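Phospho-furanose lactonase (Mycoplasma synoviae, PDB 3MSR) catalyses the zinc-dependent hydrolysis of 1,4-lactones, among them D-xylono-1,4-lactone-5-phosphate and L-arabino-1,4-lactone-5-phosphate, to the corresponding hydroxyacids. Local coordinates at residues A[67-72]-A[153-158]; A[120-125]-A[171-176]; A[252-257]-A[300-305]. All blocks are in the same frame, centred on the assembly; numbering follows the deposited sequence.

Contact 1 (A[67-72]-A[153-158]); sequences VTMDPP and IIKAGT
Lys155 and Met69 meet through one polar bond and a close run of carbons. Lys155 NZ donates to the backbone carbonyl O of Met69 over 3.1 Å; the C=O...N angle of 155° and a tilt of 18° from the carbonyl plane bring the nitrogen in almost end-on to the oxygen. The side chain of Met69, a selenomethionine here, bends at both chi2 and chi3 and folds back onto the base of the lysine, where its CE lies 3.4 Å from Lys155 CB, tighter than an ordinary carbon contact, and 3.5 Å from Lys155 CG. The selenium itself touches Ile153: Met69 SE is 3.8 Å from Ile153 CG2 and 4.0 Å from Ile153 CD1, and the two side chains run at about a right angle. Pro71 adds its ring, CG standing 4.0 Å from Lys155 CD, while Val67 CG1 reaches Ile153 CG2 at 4.2 Å. Strands 63-68 and 153-157 are the second and fourth of the TIM barrel and are separated by strand 94-100, so these side chains meet inside the barrel rather than along a shared sheet edge; Ser98 of the intervening strand touches Met69, Ile153 and Lys155. The lysine is N6-carboxylated, and its carbamate bridges both zinc ions, as in phosphotriesterase itself. With CG anti to the backbone N (chi1 -167°) and the rest of the chain extended, Lys155 carries NZ from its strand to the metal site, beside His188. Met69 is the centre of an inverse gamma turn just past the end of strand 63-68, closed by a weak bond from Asp70 N to Thr68 O, and its side chain also lies close to the zinc ligand His26.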
loop_
_atom_site.group_PDB
_atom_site.type_symbol
_atom_site.label_atom_id
_atom_site.label_comp_id
_atom_site.label_asym_id
_atom_site.label_seq_id
_atom_site.Cartn_x
_atom_site.Cartn_y
_atom_site.Cartn_z
ATOM N N VAL A 67 6.531 1.588 -3.808
ATOM C CA VAL A 67 5.873 0.410 -3.257
ATOM C C VAL A 67 4.674 0.032 -4.153
ATOM O O VAL A 67 3.660 0.747 -4.194
ATOM C CB VAL A 67 5.365 0.688 -1.835
ATOM C CG1 VAL A 67 4.873 -0.598 -1.200
ATOM C CG2 VAL A 67 6.467 1.382 -0.998
ATOM N N THR A 68 4.816 -1.076 -4.875
ATOM C CA THR A 68 3.805 -1.542 -5.800
ATOM C C THR A 68 2.872 -2.433 -5.000
ATOM O O THR A 68 3.226 -3.547 -4.647
ATOM C CB THR A 68 4.403 -2.329 -6.966
ATOM O OG1 THR A 68 5.179 -3.429 -6.472
ATOM C CG2 THR A 68 5.326 -1.462 -7.756
HETATM N N MSE A 69 1.675 -1.931 -4.721
HETATM C CA MSE A 69 0.815 -2.600 -3.765
HETATM C C MSE A 69 -0.132 -3.562 -4.454
HETATM O O MSE A 69 -1.321 -3.340 -4.417
HETATM C CB MSE A 69 -0.026 -1.557 -2.987
HETATM C CG MSE A 69 0.787 -0.670 -2.094
HETATM SE SE MSE A 69 1.623 -1.764 -0.649
HETATM C CE MSE A 69 0.055 -2.967 -0.170
ATOM N N ASP A 70 0.343 -4.586 -5.131
ATOM C CA ASP A 70 -0.618 -5.516 -5.726
ATOM C C ASP A 70 -0.552 -6.801 -4.970
ATOM O O ASP A 70 0.484 -7.437 -4.972
ATOM C CB ASP A 70 -0.291 -5.775 -7.194
ATOM C CG ASP A 70 -0.005 -4.488 -7.925
ATOM O OD1 ASP A 70 1.174 -4.045 -7.881
ATOM O OD2 ASP A 70 -0.955 -3.902 -8.496
ATOM N N PRO A 71 -1.656 -7.179 -4.307
ATOM C CA PRO A 71 -1.710 -8.444 -3.558
ATOM C C PRO A 71 -1.630 -9.580 -4.576
ATOM O O PRO A 71 -2.034 -9.375 -5.731
ATOM C CB PRO A 71 -3.121 -8.451 -2.963
ATOM C CG PRO A 71 -3.874 -7.382 -3.647
ATOM C CD PRO A 71 -2.981 -6.581 -4.537
ATOM N N PRO A 72 -1.153 -10.761 -4.164
ATOM C CA PRO A 72 -0.906 -11.842 -5.144
ATOM C C PRO A 72 -2.075 -12.133 -6.119
ATOM O O PRO A 72 -1.852 -12.292 -7.320
ATOM C CB PRO A 72 -0.639 -13.104 -4.287
ATOM C CG PRO A 72 -0.741 -12.642 -2.791
ATOM C CD PRO A 72 -0.705 -11.098 -2.785
ATOM N N ILE A 153 5.897 -5.991 2.588
ATOM C CA ILE A 153 4.711 -5.353 3.178
ATOM C C ILE A 153 3.488 -6.284 2.936
ATOM O O ILE A 153 3.514 -7.134 2.020
ATOM C CB ILE A 153 4.467 -3.951 2.541
ATOM C CG1 ILE A 153 3.428 -3.141 3.324
ATOM C CG2 ILE A 153 4.062 -4.091 1.056
ATOM C CD1 ILE A 153 3.380 -1.646 2.927
ATOM N N ILE A 154 2.427 -6.132 3.731
ATOM C CA ILE A 154 1.241 -6.956 3.534
ATOM C C ILE A 154 0.047 -6.039 3.354
ATOM O O ILE A 154 -0.062 -5.009 4.041
ATOM C CB ILE A 154 0.968 -7.963 4.709
ATOM C CG1 ILE A 154 -0.201 -8.899 4.331
ATOM C CG2 ILE A 154 0.683 -7.248 6.029
ATOM C CD1 ILE A 154 -0.166 -10.284 5.055
ATOM N N LYS A 155 -0.823 -6.395 2.414
ATOM C CA LYS A 155 -1.981 -5.592 2.135
ATOM C C LYS A 155 -3.216 -6.249 2.722
ATOM O O LYS A 155 -3.261 -7.473 2.881
ATOM C CB LYS A 155 -2.148 -5.425 0.623
ATOM C CG LYS A 155 -3.137 -4.364 0.262
ATOM C CD LYS A 155 -3.333 -4.260 -1.251
ATOM C CE LYS A 155 -4.133 -2.986 -1.597
ATOM N NZ LYS A 155 -3.997 -2.552 -3.031
ATOM N N ALA A 156 -4.207 -5.420 3.064
ATOM C CA ALA A 156 -5.621 -5.799 3.208
ATOM C C ALA A 156 -6.471 -4.689 2.588
ATOM O O ALA A 156 -5.936 -3.656 2.233
ATOM C CB ALA A 156 -6.033 -6.015 4.702
ATOM N N GLY A 157 -7.777 -4.911 2.453
ATOM C CA GLY A 157 -8.686 -3.913 1.906
ATOM C C GLY A 157 -10.091 -4.047 2.480
ATOM O O GLY A 157 -10.522 -5.147 2.857
ATOM N N THR A 158 -10.801 -2.930 2.585
ATOM C CA THR A 158 -12.177 -2.942 3.051
ATOM C C THR A 158 -13.085 -2.305 1.971
ATOM O O THR A 158 -12.622 -1.521 1.132
ATOM C CB THR A 158 -12.320 -2.268 4.454
ATOM O OG1 THR A 158 -11.714 -0.970 4.441
ATOM C CG2 THR A 158 -11.619 -3.084 5.511
#

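Contact 2 (A[120-125]-A[171-176]); sequences EEIVKM and LEVAAR
Arg176 NH1 donates to Glu172 OE2 one turn back on the same helix at 2.8 Å, a salt bridge with an N-H...O angle of 146°. The carboxylate is met on its anti side, and it lies close to the guanidinium plane. Its other oxygen, Glu172 OE1, is bridged to Lys349, so two cationic groups hold the carboxylate and probably stabilise its charged form. Thus tethered, the arginine presents itself to segment 120-125: Val123 CG2 sits over one face of the guanidinium, 3.9 Å from Arg176 NE, and also touches Arg176 CB at 3.8 Å. The bend of the arginine chain at chi3 (72°) brings the flat group round over this methyl, and at its far end Arg176 NH2 comes within 4.0 Å of Glu120 CB. The acidic group of Glu120 leads away from the arginine and pairs instead with Lys124, at a long 3.6 Å between Glu120 OE2 and Lys124 NZ. Helices 119-131 and 165-181 are neighbours in the outer helical layer of the TIM barrel; the two short segments cross at -51° with axes 9.4 Å apart. Deeper in the interface the contact becomes wholly apolar. Ile122 CG2 sits against both methyls of Val173, 3.8 Å from Val173 CG1, the two side chains at roughly a right angle, and Val123 CG2 packs over the backbone of the other helix, 3.9 Å from Val173 CA. Ile122 also touches Phe101 and Val117, and Val123 reaches on to Thr177 and Leu180 of helix 165-181.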
loop_
_atom_site.group_PDB
_atom_site.type_symbol
_atom_site.label_atom_id
_atom_site.label_comp_id
_atom_site.label_asym_id
_atom_site.label_seq_id
_atom_site.Cartn_x
_atom_site.Cartn_y
_atom_site.Cartn_z
ATOM N N GLU A 120 -5.027 -19.495 10.054
ATOM C CA GLU A 120 -3.663 -19.884 10.384
ATOM C C GLU A 120 -2.845 -20.350 9.190
ATOM O O GLU A 120 -1.661 -20.055 9.120
ATOM C CB GLU A 120 -3.657 -21.005 11.430
ATOM C CG GLU A 120 -2.262 -21.527 11.607
ATOM C CD GLU A 120 -2.116 -22.553 12.736
ATOM O OE1 GLU A 120 -3.075 -23.336 12.964
ATOM O OE2 GLU A 120 -1.030 -22.569 13.382
ATOM N N GLU A 121 -3.457 -21.130 8.291
ATOM C CA GLU A 121 -2.776 -21.633 7.099
ATOM C C GLU A 121 -2.486 -20.484 6.136
ATOM O O GLU A 121 -1.466 -20.480 5.445
ATOM C CB GLU A 121 -3.653 -22.678 6.391
ATOM C CG GLU A 121 -3.905 -23.960 7.223
ATOM C CD GLU A 121 -2.570 -24.584 7.718
ATOM O OE1 GLU A 121 -1.591 -24.670 6.912
ATOM O OE2 GLU A 121 -2.496 -24.939 8.918
ATOM N N ILE A 122 -3.407 -19.532 6.065
ATOM C CA ILE A 122 -3.219 -18.353 5.213
ATOM C C ILE A 122 -2.049 -17.484 5.720
ATOM O O ILE A 122 -1.173 -17.071 4.938
ATOM C CB ILE A 122 -4.474 -17.513 5.172
ATOM C CG1 ILE A 122 -5.616 -18.336 4.541
ATOM C CG2 ILE A 122 -4.237 -16.211 4.334
ATOM C CD1 ILE A 122 -6.901 -17.517 4.359
ATOM N N VAL A 123 -1.998 -17.257 7.030
ATOM C CA VAL A 123 -0.902 -16.498 7.620
ATOM C C VAL A 123 0.436 -17.169 7.258
ATOM O O VAL A 123 1.381 -16.489 6.855
ATOM C CB VAL A 123 -1.067 -16.372 9.163
ATOM C CG1 VAL A 123 0.259 -15.903 9.830
ATOM C CG2 VAL A 123 -2.274 -15.469 9.530
ATOM N N LYS A 124 0.514 -18.503 7.357
ATOM C CA LYS A 124 1.734 -19.198 6.961
ATOM C C LYS A 124 2.139 -18.860 5.510
ATOM O O LYS A 124 3.326 -18.622 5.230
ATOM C CB LYS A 124 1.585 -20.711 7.098
ATOM C CG LYS A 124 1.565 -21.245 8.526
ATOM C CD LYS A 124 1.625 -22.800 8.415
ATOM C CE LYS A 124 1.146 -23.525 9.660
ATOM N NZ LYS A 124 1.571 -22.817 10.918
HETATM N N MSE A 125 1.175 -18.869 4.591
HETATM C CA MSE A 125 1.490 -18.530 3.195
HETATM C C MSE A 125 1.944 -17.069 3.054
HETATM O O MSE A 125 2.797 -16.768 2.227
HETATM C CB MSE A 125 0.290 -18.761 2.275
HETATM C CG MSE A 125 -0.095 -20.206 2.106
HETATM SE SE MSE A 125 1.420 -21.315 1.359
HETATM C CE MSE A 125 1.409 -21.137 -0.534
ATOM N N LEU A 171 -7.760 -8.688 7.587
ATOM C CA LEU A 171 -7.082 -7.796 8.515
ATOM C C LEU A 171 -6.393 -8.624 9.589
ATOM O O LEU A 171 -5.337 -8.255 10.062
ATOM C CB LEU A 171 -8.076 -6.828 9.172
ATOM C CG LEU A 171 -8.595 -5.733 8.237
ATOM C CD1 LEU A 171 -9.798 -5.014 8.896
ATOM C CD2 LEU A 171 -7.463 -4.729 7.869
ATOM N N GLU A 172 -7.026 -9.718 10.028
ATOM C CA GLU A 172 -6.384 -10.581 11.023
ATOM C C GLU A 172 -5.127 -11.211 10.430
ATOM O O GLU A 172 -4.100 -11.270 11.096
ATOM C CB GLU A 172 -7.314 -11.682 11.524
ATOM C CG GLU A 172 -6.568 -12.643 12.485
ATOM C CD GLU A 172 -7.498 -13.626 13.234
ATOM O OE1 GLU A 172 -8.753 -13.423 13.266
ATOM O OE2 GLU A 172 -6.961 -14.617 13.758
ATOM N N VAL A 173 -5.221 -11.673 9.184
ATOM C CA VAL A 173 -4.049 -12.147 8.429
ATOM C C VAL A 173 -2.914 -11.098 8.372
ATOM O O VAL A 173 -1.763 -11.428 8.589
ATOM C CB VAL A 173 -4.410 -12.628 6.974
ATOM C CG1 VAL A 173 -3.127 -13.089 6.184
ATOM C CG2 VAL A 173 -5.415 -13.802 7.030
ATOM N N ALA A 174 -3.260 -9.849 8.082
ATOM C CA ALA A 174 -2.270 -8.789 7.977
ATOM C C ALA A 174 -1.607 -8.546 9.335
ATOM O O ALA A 174 -0.407 -8.542 9.447
ATOM C CB ALA A 174 -2.948 -7.504 7.461
ATOM N N ALA A 175 -2.423 -8.391 10.378
ATOM C CA ALA A 175 -1.923 -8.194 11.732
ATOM C C ALA A 175 -0.994 -9.323 12.187
ATOM O O ALA A 175 0.089 -9.055 12.712
ATOM C CB ALA A 175 -3.091 -8.044 12.720
ATOM N N ARG A 176 -1.423 -10.571 12.032
ATOM C CA ARG A 176 -0.616 -11.706 12.448
ATOM C C ARG A 176 0.681 -11.797 11.667
ATOM O O ARG A 176 1.767 -12.011 12.243
ATOM C CB ARG A 176 -1.409 -13.019 12.308
ATOM C CG ARG A 176 -2.465 -13.114 13.398
ATOM C CD ARG A 176 -3.482 -14.215 13.149
ATOM N NE ARG A 176 -2.894 -15.528 13.365
ATOM C CZ ARG A 176 -3.620 -16.633 13.533
ATOM N NH1 ARG A 176 -4.948 -16.573 13.514
ATOM N NH2 ARG A 176 -3.019 -17.791 13.739
#

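Contact 3 (A[252-257]-A[300-305]); sequences LLAENI and DRFLPL
Phe302 points the far end of its ring into helix 250-262, where three residues gather round CZ. Leu253 crosses the phenylalanine at about a right angle and approaches most closely, Leu253 CD2 lying 3.5 Å from Phe302 CZ and 4.1 Å from Phe302 CE1; its methyl comes in obliquely to the ring. The other two neighbours sit at the ring edge, near its plane: Ile257 CD1 at 4.3 Å from Phe302 CZ, and the backbone N of Ala254 at 4.1 Å from the same atom. With chi1 near trans (-172°) the phenylalanine swings its ring off its own helix and across to the other. Beside it Leu305, one turn further on, closes over the alanine, with Leu305 CD2 at 3.8 Å and Leu305 CG at 3.9 Å from Ala254 CB. Ala254 meets both large neighbours: its methyl lies against Leu305 and, more loosely, Phe302 CE1, and its backbone N faces the ring edge. The segments belong to helices that follow the last two strands of the TIM barrel, 236-239 and 269-271; they cross at -37° with their axes 10.3 Å apart. Helix 296-309 has a wider pi-type turn at 300-302 and a kink at Pro304, whose N has no hydrogen to give to the preceding turn. Pro242 lies against Phe302, and Leu306 and Val309 continue the cover over Ala254. No hydrogen bond or salt bridge crosses between the segments, so the two helices are held here by apolar contact and the burial of hydrocarbon, with no directional polar bond fixing their register.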
loop_
_atom_site.group_PDB
_atom_site.type_symbol
_atom_site.label_atom_id
_atom_site.label_comp_id
_atom_site.label_asym_id
_atom_site.label_seq_id
_atom_site.Cartn_x
_atom_site.Cartn_y
_atom_site.Cartn_z
ATOM N N LEU A 252 -8.288 20.343 -3.239
ATOM C CA LEU A 252 -8.950 19.903 -1.998
ATOM C C LEU A 252 -7.987 19.066 -1.135
ATOM O O LEU A 252 -7.874 19.248 0.069
ATOM C CB LEU A 252 -10.219 19.098 -2.300
ATOM C CG LEU A 252 -11.121 18.636 -1.169
ATOM C CD1 LEU A 252 -11.526 19.887 -0.298
ATOM C CD2 LEU A 252 -12.380 17.990 -1.816
ATOM N N LEU A 253 -7.325 18.123 -1.762
ATOM C CA LEU A 253 -6.317 17.333 -1.057
ATOM C C LEU A 253 -5.217 18.228 -0.472
ATOM O O LEU A 253 -4.812 18.054 0.700
ATOM C CB LEU A 253 -5.691 16.301 -1.985
ATOM C CG LEU A 253 -4.563 15.484 -1.305
ATOM C CD1 LEU A 253 -5.076 14.698 -0.140
ATOM C CD2 LEU A 253 -3.927 14.531 -2.302
ATOM N N ALA A 254 -4.724 19.178 -1.276
ATOM C CA ALA A 254 -3.661 20.064 -0.771
ATOM C C ALA A 254 -4.112 20.828 0.461
ATOM O O ALA A 254 -3.338 20.949 1.396
ATOM C CB ALA A 254 -3.141 21.078 -1.841
ATOM N N GLU A 255 -5.348 21.341 0.460
ATOM C CA GLU A 255 -5.841 22.132 1.584
ATOM C C GLU A 255 -6.084 21.265 2.819
ATOM O O GLU A 255 -5.895 21.704 3.953
ATOM C CB GLU A 255 -7.155 22.807 1.206
ATOM C CG GLU A 255 -6.922 23.915 0.170
ATOM C CD GLU A 255 -8.232 24.564 -0.331
ATOM O OE1 GLU A 255 -9.295 23.887 -0.286
ATOM O OE2 GLU A 255 -8.181 25.741 -0.794
ATOM N N ASN A 256 -6.567 20.050 2.604
ATOM C CA ASN A 256 -6.739 19.125 3.737
ATOM C C ASN A 256 -5.405 18.703 4.382
ATOM O O ASN A 256 -5.284 18.662 5.600
ATOM C CB ASN A 256 -7.593 17.913 3.322
ATOM C CG ASN A 256 -9.084 18.277 3.179
ATOM O OD1 ASN A 256 -9.540 19.245 3.790
ATOM N ND2 ASN A 256 -9.837 17.490 2.398
ATOM N N ILE A 257 -4.415 18.392 3.558
ATOM C CA ILE A 257 -3.052 18.126 4.054
ATOM C C ILE A 257 -2.511 19.334 4.856
ATOM O O ILE A 257 -1.964 19.179 5.959
ATOM C CB ILE A 257 -2.101 17.760 2.882
ATOM C CG1 ILE A 257 -2.465 16.369 2.337
ATOM C CG2 ILE A 257 -0.567 17.853 3.281
ATOM C CD1 ILE A 257 -1.712 16.044 1.031
ATOM N N ASP A 300 6.223 17.952 -10.587
ATOM C CA ASP A 300 6.074 19.089 -11.480
ATOM C C ASP A 300 4.846 19.921 -11.081
ATOM O O ASP A 300 4.793 21.113 -11.336
ATOM C CB ASP A 300 5.837 18.630 -12.945
ATOM C CG ASP A 300 7.007 17.828 -13.541
ATOM O OD1 ASP A 300 8.144 17.837 -13.004
ATOM O OD2 ASP A 300 6.755 17.156 -14.565
ATOM N N ARG A 301 3.823 19.274 -10.526
ATOM C CA ARG A 301 2.540 19.942 -10.329
ATOM C C ARG A 301 2.049 19.850 -8.880
ATOM O O ARG A 301 1.716 20.873 -8.282
ATOM C CB ARG A 301 1.487 19.361 -11.268
ATOM C CG ARG A 301 1.736 19.690 -12.752
ATOM C CD ARG A 301 1.337 21.166 -13.072
ATOM N NE ARG A 301 -0.122 21.233 -13.156
ATOM C CZ ARG A 301 -0.799 20.851 -14.256
ATOM N NH1 ARG A 301 -0.159 20.468 -15.374
ATOM N NH2 ARG A 301 -2.100 20.916 -14.265
ATOM N N PHE A 302 2.019 18.657 -8.292
ATOM C CA PHE A 302 1.342 18.564 -7.008
ATOM C C PHE A 302 2.155 19.173 -5.872
ATOM O O PHE A 302 1.605 19.886 -5.015
ATOM C CB PHE A 302 0.854 17.153 -6.659
ATOM C CG PHE A 302 -0.015 17.116 -5.423
ATOM C CD1 PHE A 302 -1.323 17.614 -5.462
ATOM C CD2 PHE A 302 0.475 16.622 -4.224
ATOM C CE1 PHE A 302 -2.134 17.596 -4.330
ATOM C CE2 PHE A 302 -0.329 16.599 -3.068
ATOM C CZ PHE A 302 -1.638 17.116 -3.124
ATOM N N LEU A 303 3.445 18.874 -5.828
ATOM C CA LEU A 303 4.252 19.354 -4.704
ATOM C C LEU A 303 4.351 20.896 -4.741
ATOM O O LEU A 303 4.280 21.527 -3.719
ATOM C CB LEU A 303 5.634 18.655 -4.618
ATOM C CG LEU A 303 5.578 17.141 -4.308
ATOM C CD1 LEU A 303 6.954 16.580 -4.416
ATOM C CD2 LEU A 303 5.078 16.877 -2.926
ATOM N N PRO A 304 4.496 21.496 -5.926
ATOM C CA PRO A 304 4.368 22.944 -5.946
ATOM C C PRO A 304 3.001 23.469 -5.471
ATOM O O PRO A 304 2.971 24.558 -4.884
ATOM C CB PRO A 304 4.560 23.274 -7.429
ATOM C CG PRO A 304 5.582 22.224 -7.841
ATOM C CD PRO A 304 5.007 20.992 -7.207
ATOM N N LEU A 305 1.906 22.770 -5.746
ATOM C CA LEU A 305 0.631 23.251 -5.236
ATOM C C LEU A 305 0.623 23.207 -3.711
ATOM O O LEU A 305 0.068 24.073 -3.055
ATOM C CB LEU A 305 -0.521 22.395 -5.758
ATOM C CG LEU A 305 -1.891 22.758 -5.141
ATOM C CD1 LEU A 305 -2.284 24.211 -5.560
ATOM C CD2 LEU A 305 -2.933 21.713 -5.611
#

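Overall arrangement
From the N terminus, segment 67-72 opens contact 1 and segment 120-125 opens contact 2 before either is closed. Segment 153-158 then closes a loop of 80 intervening residues and 171-176 one of 45, so the two contacts cross. They also touch: Ala156 CB packs on Leu171 CD2 at 3.7 Å, joining strand 153-157 to the helix that follows it. Contact 1 thus ties barrel strands around the metal site, and contact 2 the helical layer outside them. Contact 3 comes later in series, closing 42 residues between 252-257 and 300-305. It lies on the opposite side of the chain's centre from contact 2, their centres about 36 Å apart.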